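Local coordinates for cytochrome P450 monooxygenase (Rhodococcus sp. ECU0066, PDB 6KBH), which probably catalyses oxygen insertion into organic substrates as a self-sufficient P450, with FMN, a 2Fe-2S cluster and heme carried on one chain, at residues Y605-A610 and E629-Y634; G611-S616 and P635-V640. All coordinates share one frame; numbering follows the deposited sequence.

Contact 1. Residues Y605-A610 and E629-Y634; sequences YEIHYA and ESVRVY
Tyr609 O takes one N-H bond and one weaker CA-H contact from the neighbouring strand. The backbone N of Tyr634 donates a hydrogen bond of 3.1 Å to Tyr609 O, coming in tilted from the carbonyl plane. The CA-H of Val633 meets the same oxygen, with Val633 CA 3.6 Å from Tyr609 O. The ladder then runs back through two straighter bonds: Arg632 O accepts from Tyr609 N, and Ile607 O accepts from Arg632 N at 3.2 Å, with 165° at the hydrogen. This is the parallel pairing of a beta-alpha-beta unit, consistent with the NAD-binding-like domain of ferredoxin-type reductases. Helix 620-625 connects strand 605-611 to strand 631-635, which is outermost in the five-stranded sheet. The helix covers the face with Ile607, Tyr609 and Val631, where Leu623 touches all three. On this face Ile607 CG1 lies 3.8 Å from Val631 CB. The Tyr609 ring leads away from the ladder, and its OH bonds to Gly585 O and Ala618 O. The other face carries His608, Arg632 and Tyr634. The Arg632 chain bends at chi2 and again at chi3, which brings the guanidinium back to Ser630 O and across toward Glu606 and His608. Arg632 NH2 donates to Ser630 O at 2.9 Å; the oxygen lies close to the guanidinium plane, but the donor stands above the carbonyl plane. NH1 adds a weak bond to that oxygen. Arg632 NH2 also sits over one face of the His608 ring, toward the rim, with the two planes 81° apart. Glu606 OE2 stands over the guanidinium face, 3.9 Å from Arg632 NH2, as a long, charge-only pair. With an alanine in place of Arg632, Ser630 O would probably lose both side-chain donors and Glu606 a nearby positive charge. His608 and Tyr634 meet rim to rim, with ring planes 19° apart.

Contact 2. Residues G611-S616 and P635-V640; sequences GRSRTS and PGDEGV
Gly611 O accepts a hydrogen bond of 2.8 Å from Gly636 N. Next along the chain, the CB of Arg612 points away, but its backbone still takes part: Arg612 O receives Asp637 N at 2.9 Å in a weak, bent bond. The CB of Ser613 is directed away, although it touches the other segment, and Ser613 OG comes within 3.5 Å of Asp637 OD2. That link is long and weak, and it is not settled, because Thr615 OG1 is also within reach of the one hydroxyl proton. The Asp637 side chain projects between its own backbone N and carbonyl carbon (chi1 60°), which brings the carboxylate beside Ser613. Its OD1 also accepts a weak bond from the backbone N of Glu638. The two segments are the loops that follow neighbouring parallel strands of the Rossmann-like sheet, at the C-terminal ends. In ferredoxin-type reductases such strand ends commonly face the pyridine nucleotide. The contact itself lies away from the annotated sites, and the Arg612 side chain is about 13 Å from the bound FMN. Arg614 carries the main side-chain contact. Its CG is anti to the backbone N (chi1 -168°), and the chain bends at chi3, which lays the guanidinium over Pro635. Pro635 CG lies over one face of the guanidinium, 3.7 Å from Arg614 NE. Arg614 NH2 forms a salt bridge with Glu638 OE1. Its modelled length of 2.5 Å is very short, so the exact geometry of the pair is doubtful. The two chains cross at about a right angle. Thr615 OG1 is tied to Asp487 OD2, outside both loops. Ser616 turns back on its own loop, where its OG donates to Ser613 O at 3.2 Å from above the carbonyl plane.

Contacts 1 and 2 follow one another along the same pair of neighbouring strands. The chain order is 605-610, 611-616, 629-634, 635-640, so the segments of the two contacts alternate. Contact 1 is the parallel strand ladder, and contact 2 joins the loops that leave its C-terminal end. Their centres are about 14 Å apart. They also touch directly, with Tyr634 CB 3.5 Å from Val640 O. Helix 620-625 lies between the second and third segments in sequence. Together the contacts pair edge strand 631-635 with strand 605-611 and carry the pairing into the surface loops. All four segments belong to the reductase part of the chain, and the side chain of Tyr609 is about 9 Å from the FMN.

Contact 1. Residues Y605-A610 and E629-Y634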
ATOM      1  N   TYR A 605     -20.376   5.150 -40.085  1.00122.31           N
ATOM      2  CA  TYR A 605     -19.341   4.243 -39.619  1.00122.90           C
ATOM      3  C   TYR A 605     -19.405   2.949 -40.418  1.00125.56           C
ATOM      4  O   TYR A 605     -20.443   2.591 -40.981  1.00124.42           O
ATOM      5  CB  TYR A 605     -19.469   3.966 -38.114  1.00123.30           C
ATOM      6  CG  TYR A 605     -20.756   3.283 -37.710  1.00122.53           C
ATOM      7  CD1 TYR A 605     -21.931   4.008 -37.574  1.00120.77           C
ATOM      8  CD2 TYR A 605     -20.793   1.919 -37.452  1.00118.06           C
ATOM      9  CE1 TYR A 605     -23.108   3.397 -37.202  1.00120.07           C
ATOM     10  CE2 TYR A 605     -21.971   1.295 -37.079  1.00118.30           C
ATOM     11  CZ  TYR A 605     -23.124   2.042 -36.955  1.00123.53           C
ATOM     12  OH  TYR A 605     -24.303   1.437 -36.585  1.00124.70           O
ATOM     13  N   GLU A 606     -18.270   2.250 -40.463  1.00125.92           N
ATOM     14  CA  GLU A 606     -18.141   1.006 -41.212  1.00123.58           C
ATOM     15  C   GLU A 606     -17.350   0.020 -40.367  1.00122.87           C
ATOM     16  O   GLU A 606     -16.233   0.327 -39.949  1.00123.57           O
ATOM     17  CB  GLU A 606     -17.437   1.251 -42.554  1.00116.08           C
ATOM     18  CG  GLU A 606     -17.812   0.264 -43.643  1.00128.48           C
ATOM     19  CD  GLU A 606     -17.210   0.619 -44.990  1.00132.25           C
ATOM     20  OE1 GLU A 606     -16.129   1.245 -45.012  1.00132.45           O
ATOM     21  OE2 GLU A 606     -17.819   0.270 -46.024  1.00126.36           O
ATOM     22  N   ILE A 607     -17.909  -1.159 -40.105  1.00120.55           N
ATOM     23  CA  ILE A 607     -17.274  -2.106 -39.195  1.00117.93           C
ATOM     24  C   ILE A 607     -16.991  -3.408 -39.934  1.00116.95           C
ATOM     25  O   ILE A 607     -17.855  -3.932 -40.648  1.00117.29           O
ATOM     26  CB  ILE A 607     -18.115  -2.338 -37.925  1.00115.69           C
ATOM     27  CG1 ILE A 607     -19.289  -3.270 -38.150  1.00117.47           C
ATOM     28  CG2 ILE A 607     -18.738  -1.060 -37.473  1.00119.38           C
ATOM     29  CD1 ILE A 607     -20.052  -3.467 -36.870  1.00119.09           C
ATOM     30  N   HIS A 608     -15.764  -3.902 -39.781  1.00110.64           N
ATOM     31  CA  HIS A 608     -15.263  -5.064 -40.498  1.00109.01           C
ATOM     32  C   HIS A 608     -14.770  -6.054 -39.448  1.00105.03           C
ATOM     33  O   HIS A 608     -13.858  -5.737 -38.677  1.00 98.67           O
ATOM     34  CB  HIS A 608     -14.138  -4.664 -41.468  1.00113.88           C
ATOM     35  CG  HIS A 608     -14.596  -3.860 -42.641  1.00117.53           C
ATOM     36  ND1 HIS A 608     -14.901  -4.427 -43.860  1.00125.19           N
ATOM     37  CD2 HIS A 608     -14.774  -2.528 -42.795  1.00119.39           C
ATOM     38  CE1 HIS A 608     -15.264  -3.487 -44.713  1.00119.07           C
ATOM     39  NE2 HIS A 608     -15.197  -2.323 -44.091  1.00115.70           N
ATOM     40  N   TYR A 609     -15.362  -7.248 -39.414  1.00111.23           N
ATOM     41  CA  TYR A 609     -15.175  -8.189 -38.311  1.00106.46           C
ATOM     42  C   TYR A 609     -14.742  -9.543 -38.863  1.00111.76           C
ATOM     43  O   TYR A 609     -15.518 -10.216 -39.550  1.00107.19           O
ATOM     44  CB  TYR A 609     -16.462  -8.306 -37.491  1.00101.13           C
ATOM     45  CG  TYR A 609     -16.392  -9.200 -36.272  1.00 98.17           C
ATOM     46  CD1 TYR A 609     -15.183  -9.477 -35.645  1.00 97.98           C
ATOM     47  CD2 TYR A 609     -17.547  -9.760 -35.742  1.00102.31           C
ATOM     48  CE1 TYR A 609     -15.130 -10.298 -34.529  1.00 98.56           C
ATOM     49  CE2 TYR A 609     -17.504 -10.574 -34.629  1.00101.04           C
ATOM     50  CZ  TYR A 609     -16.296 -10.842 -34.028  1.00 96.60           C
ATOM     51  OH  TYR A 609     -16.261 -11.657 -32.920  1.00101.70           O
ATOM     52  N   ALA A 610     -13.514  -9.947 -38.548  1.00109.92           N
ATOM     53  CA  ALA A 610     -12.961 -11.217 -38.988  1.00104.27           C
ATOM     54  C   ALA A 610     -12.690 -12.120 -37.791  1.00107.17           C
ATOM     55  O   ALA A 610     -12.568 -11.665 -36.651  1.00109.14           O
ATOM     56  CB  ALA A 610     -11.669 -11.014 -39.790  1.00107.94           C
ATOM     57  N   GLU A 629     -26.996  -3.291 -41.484  1.00134.37           N
ATOM     58  CA  GLU A 629     -26.787  -2.547 -42.720  1.00129.03           C
ATOM     59  C   GLU A 629     -25.325  -2.152 -42.894  1.00129.62           C
ATOM     60  O   GLU A 629     -24.869  -1.945 -44.025  1.00132.64           O
ATOM     61  CB  GLU A 629     -27.683  -1.304 -42.729  1.00132.97           C
ATOM     62  CG  GLU A 629     -27.746  -0.583 -41.384  1.00137.53           C
ATOM     63  CD  GLU A 629     -28.907  -1.047 -40.523  1.00137.24           C
ATOM     64  OE1 GLU A 629     -29.585  -2.019 -40.915  1.00147.45           O
ATOM     65  OE2 GLU A 629     -29.133  -0.454 -39.447  1.00136.73           O
ATOM     66  N   SER A 630     -24.573  -2.061 -41.793  1.00130.45           N
ATOM     67  CA  SER A 630     -23.226  -1.502 -41.797  1.00124.38           C
ATOM     68  C   SER A 630     -22.110  -2.508 -41.534  1.00125.52           C
ATOM     69  O   SER A 630     -20.939  -2.142 -41.667  1.00123.60           O
ATOM     70  CB  SER A 630     -23.118  -0.378 -40.758  1.00123.72           C
ATOM     71  OG  SER A 630     -24.082   0.637 -40.967  1.00120.69           O
ATOM     72  N   VAL A 631     -22.416  -3.749 -41.160  1.00126.92           N
ATOM     73  CA  VAL A 631     -21.385  -4.737 -40.848  1.00123.08           C
ATOM     74  C   VAL A 631     -21.073  -5.557 -42.089  1.00121.36           C
ATOM     75  O   VAL A 631     -21.942  -5.843 -42.922  1.00124.46           O
ATOM     76  CB  VAL A 631     -21.840  -5.652 -39.677  1.00124.12           C
ATOM     77  CG1 VAL A 631     -23.184  -6.323 -39.990  1.00123.23           C
ATOM     78  CG2 VAL A 631     -20.776  -6.691 -39.324  1.00118.70           C
ATOM     79  N   ARG A 632     -19.808  -5.933 -42.228  1.00118.49           N
ATOM     80  CA  ARG A 632     -19.465  -7.045 -43.095  1.00116.39           C
ATOM     81  C   ARG A 632     -18.572  -7.992 -42.307  1.00117.04           C
ATOM     82  O   ARG A 632     -17.672  -7.563 -41.574  1.00113.14           O
ATOM     83  CB  ARG A 632     -18.836  -6.594 -44.388  1.00126.42           C
ATOM     84  CG  ARG A 632     -19.832  -6.112 -45.442  1.00128.73           C
ATOM     85  CD  ARG A 632     -19.297  -4.892 -46.140  1.00126.93           C
ATOM     86  NE  ARG A 632     -18.709  -3.957 -45.184  1.00130.04           N
ATOM     87  CZ  ARG A 632     -19.358  -3.298 -44.225  1.00131.04           C
ATOM     88  NH1 ARG A 632     -20.682  -3.353 -44.102  1.00130.45           N
ATOM     89  NH2 ARG A 632     -18.663  -2.509 -43.422  1.00128.20           N
ATOM     90  N   VAL A 633     -18.898  -9.253 -42.433  1.00121.59           N
ATOM     91  CA  VAL A 633     -18.324 -10.406 -41.769  1.00118.07           C
ATOM     92  C   VAL A 633     -17.352 -11.082 -42.722  1.00117.51           C
ATOM     93  O   VAL A 633     -17.523 -11.035 -43.942  1.00124.98           O
ATOM     94  CB  VAL A 633     -19.503 -11.310 -41.386  1.00118.87           C
ATOM     95  CG1 VAL A 633     -20.360 -11.443 -42.617  1.00125.74           C
ATOM     96  CG2 VAL A 633     -19.039 -12.641 -40.900  1.00114.96           C
ATOM     97  N   TYR A 634     -16.280 -11.666 -42.183  1.00113.53           N
ATOM     98  CA  TYR A 634     -15.286 -12.382 -42.995  1.00117.94           C
ATOM     99  C   TYR A 634     -14.745 -13.561 -42.212  1.00119.20           C
ATOM    100  O   TYR A 634     -13.595 -13.542 -41.742  1.00117.81           O
ATOM    101  CB  TYR A 634     -14.149 -11.445 -43.443  1.00117.26           C
ATOM    102  CG  TYR A 634     -14.637 -10.112 -43.905  1.00121.03           C
ATOM    103  CD1 TYR A 634     -14.940  -9.117 -42.992  1.00122.92           C
ATOM    104  CD2 TYR A 634     -14.878  -9.868 -45.252  1.00123.85           C
ATOM    105  CE1 TYR A 634     -15.434  -7.919 -43.399  1.00125.38           C
ATOM    106  CE2 TYR A 634     -15.381  -8.668 -45.667  1.00124.48           C
ATOM    107  CZ  TYR A 634     -15.651  -7.697 -44.721  1.00130.70           C
ATOM    108  OH  TYR A 634     -16.113  -6.475 -45.102  1.00130.71           O
TER

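Contact 2. Residues G611-S616 and P635-V640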
ATOM      1  N   GLY A 611     -12.597 -13.415 -38.069  1.00105.14           N
ATOM      2  CA  GLY A 611     -12.324 -14.396 -37.037  1.00106.24           C
ATOM      3  C   GLY A 611     -12.119 -15.758 -37.656  1.00114.61           C
ATOM      4  O   GLY A 611     -12.450 -15.985 -38.825  1.00118.24           O
ATOM      5  N   ARG A 612     -11.565 -16.668 -36.851  1.00111.90           N
ATOM      6  CA  ARG A 612     -11.223 -17.990 -37.366  1.00107.96           C
ATOM      7  C   ARG A 612     -12.463 -18.743 -37.843  1.00118.36           C
ATOM      8  O   ARG A 612     -12.400 -19.491 -38.826  1.00126.25           O
ATOM      9  CB  ARG A 612     -10.468 -18.795 -36.305  1.00111.55           C
ATOM     10  CG  ARG A 612     -11.310 -19.258 -35.121  1.00122.19           C
ATOM     11  CD  ARG A 612     -10.449 -19.558 -33.901  1.00121.51           C
ATOM     12  NE  ARG A 612      -9.682 -20.794 -34.045  1.00129.37           N
ATOM     13  CZ  ARG A 612     -10.134 -21.998 -33.712  1.00129.18           C
ATOM     14  NH1 ARG A 612     -11.356 -22.139 -33.218  1.00120.54           N
ATOM     15  NH2 ARG A 612      -9.362 -23.065 -33.875  1.00132.43           N
ATOM     16  N   SER A 613     -13.600 -18.544 -37.178  1.00116.03           N
ATOM     17  CA  SER A 613     -14.804 -19.299 -37.494  1.00113.31           C
ATOM     18  C   SER A 613     -16.029 -18.457 -37.167  1.00114.93           C
ATOM     19  O   SER A 613     -16.026 -17.680 -36.208  1.00109.70           O
ATOM     20  CB  SER A 613     -14.847 -20.622 -36.721  1.00110.24           C
ATOM     21  OG  SER A 613     -16.101 -21.263 -36.871  1.00116.31           O
ATOM     22  N   ARG A 614     -17.082 -18.624 -37.972  1.00114.24           N
ATOM     23  CA  ARG A 614     -18.326 -17.913 -37.696  1.00110.74           C
ATOM     24  C   ARG A 614     -18.996 -18.440 -36.431  1.00109.56           C
ATOM     25  O   ARG A 614     -19.696 -17.690 -35.740  1.00108.87           O
ATOM     26  CB  ARG A 614     -19.281 -18.013 -38.888  1.00106.58           C
ATOM     27  CG  ARG A 614     -20.453 -17.055 -38.775  1.00112.14           C
ATOM     28  CD  ARG A 614     -21.519 -17.213 -39.852  1.00104.63           C
ATOM     29  NE  ARG A 614     -21.110 -16.772 -41.183  1.00116.81           N
ATOM     30  CZ  ARG A 614     -20.946 -17.580 -42.225  1.00131.53           C
ATOM     31  NH1 ARG A 614     -21.132 -18.887 -42.092  1.00127.71           N
ATOM     32  NH2 ARG A 614     -20.582 -17.084 -43.400  1.00130.43           N
ATOM     33  N   THR A 615     -18.787 -19.719 -36.114  1.00108.35           N
ATOM     34  CA  THR A 615     -19.314 -20.284 -34.877  1.00106.60           C
ATOM     35  C   THR A 615     -18.651 -19.650 -33.659  1.00106.44           C
ATOM     36  O   THR A 615     -19.295 -19.460 -32.621  1.00110.58           O
ATOM     37  CB  THR A 615     -19.113 -21.798 -34.861  1.00106.55           C
ATOM     38  OG1 THR A 615     -17.733 -22.102 -34.606  1.00104.66           O
ATOM     39  CG2 THR A 615     -19.512 -22.406 -36.197  1.00115.06           C
ATOM     40  N   SER A 616     -17.362 -19.327 -33.769  1.00109.58           N
ATOM     41  CA  SER A 616     -16.579 -18.776 -32.672  1.00103.42           C
ATOM     42  C   SER A 616     -16.456 -17.259 -32.747  1.00 97.62           C
ATOM     43  O   SER A 616     -15.553 -16.683 -32.131  1.00 94.18           O
ATOM     44  CB  SER A 616     -15.190 -19.415 -32.648  1.00103.93           C
ATOM     45  OG  SER A 616     -14.442 -19.047 -33.797  1.00105.06           O
ATOM     46  N   PRO A 635     -15.554 -14.610 -42.048  1.00121.78           N
ATOM     47  CA  PRO A 635     -15.106 -15.761 -41.261  1.00119.31           C
ATOM     48  C   PRO A 635     -14.042 -16.525 -42.037  1.00121.14           C
ATOM     49  O   PRO A 635     -14.125 -16.650 -43.260  1.00128.27           O
ATOM     50  CB  PRO A 635     -16.390 -16.593 -41.078  1.00118.88           C
ATOM     51  CG  PRO A 635     -17.544 -15.724 -41.558  1.00121.50           C
ATOM     52  CD  PRO A 635     -16.901 -14.839 -42.622  1.00120.30           C
ATOM     53  N   GLY A 636     -13.002 -16.972 -41.332  1.00119.40           N
ATOM     54  CA  GLY A 636     -11.900 -17.629 -42.012  1.00124.34           C
ATOM     55  C   GLY A 636     -12.251 -19.021 -42.507  1.00126.69           C
ATOM     56  O   GLY A 636     -11.856 -19.416 -43.609  1.00129.35           O
ATOM     57  N   ASP A 637     -12.994 -19.784 -41.697  1.00128.28           N
ATOM     58  CA  ASP A 637     -13.258 -21.187 -42.012  1.00128.08           C
ATOM     59  C   ASP A 637     -13.933 -21.344 -43.369  1.00129.12           C
ATOM     60  O   ASP A 637     -13.609 -22.263 -44.129  1.00130.78           O
ATOM     61  CB  ASP A 637     -14.115 -21.821 -40.914  1.00125.91           C
ATOM     62  CG  ASP A 637     -15.455 -21.127 -40.747  1.00124.36           C
ATOM     63  OD1 ASP A 637     -15.552 -19.926 -41.077  1.00121.45           O
ATOM     64  OD2 ASP A 637     -16.409 -21.785 -40.287  1.00127.37           O
ATOM     65  N   GLU A 638     -14.874 -20.465 -43.700  1.00126.65           N
ATOM     66  CA  GLU A 638     -15.531 -20.582 -44.998  1.00125.84           C
ATOM     67  C   GLU A 638     -14.571 -20.253 -46.125  1.00134.56           C
ATOM     68  O   GLU A 638     -14.666 -20.820 -47.221  1.00131.87           O
ATOM     69  CB  GLU A 638     -16.738 -19.661 -45.036  1.00125.22           C
ATOM     70  CG  GLU A 638     -17.696 -19.946 -43.921  1.00127.10           C
ATOM     71  CD  GLU A 638     -18.119 -18.691 -43.228  1.00130.32           C
ATOM     72  OE1 GLU A 638     -18.199 -17.647 -43.908  1.00130.03           O
ATOM     73  OE2 GLU A 638     -18.329 -18.740 -42.001  1.00127.77           O
ATOM     74  N   GLY A 639     -13.665 -19.323 -45.871  1.00133.31           N
ATOM     75  CA  GLY A 639     -12.699 -18.849 -46.821  1.00133.21           C
ATOM     76  C   GLY A 639     -13.291 -17.603 -47.424  1.00133.79           C
ATOM     77  O   GLY A 639     -13.847 -17.603 -48.528  1.00133.28           O
ATOM     78  N   VAL A 640     -13.146 -16.521 -46.679  1.00132.55           N
ATOM     79  CA  VAL A 640     -13.345 -15.168 -47.160  1.00134.65           C
ATOM     80  C   VAL A 640     -12.535 -14.340 -46.183  1.00129.55           C
ATOM     81  O   VAL A 640     -12.816 -14.322 -44.977  1.00132.12           O
ATOM     82  CB  VAL A 640     -14.834 -14.765 -47.227  1.00126.92           C
ATOM     83  CG1 VAL A 640     -15.592 -15.152 -45.956  1.00126.08           C
ATOM     84  CG2 VAL A 640     -14.984 -13.277 -47.534  1.00122.45           C
TER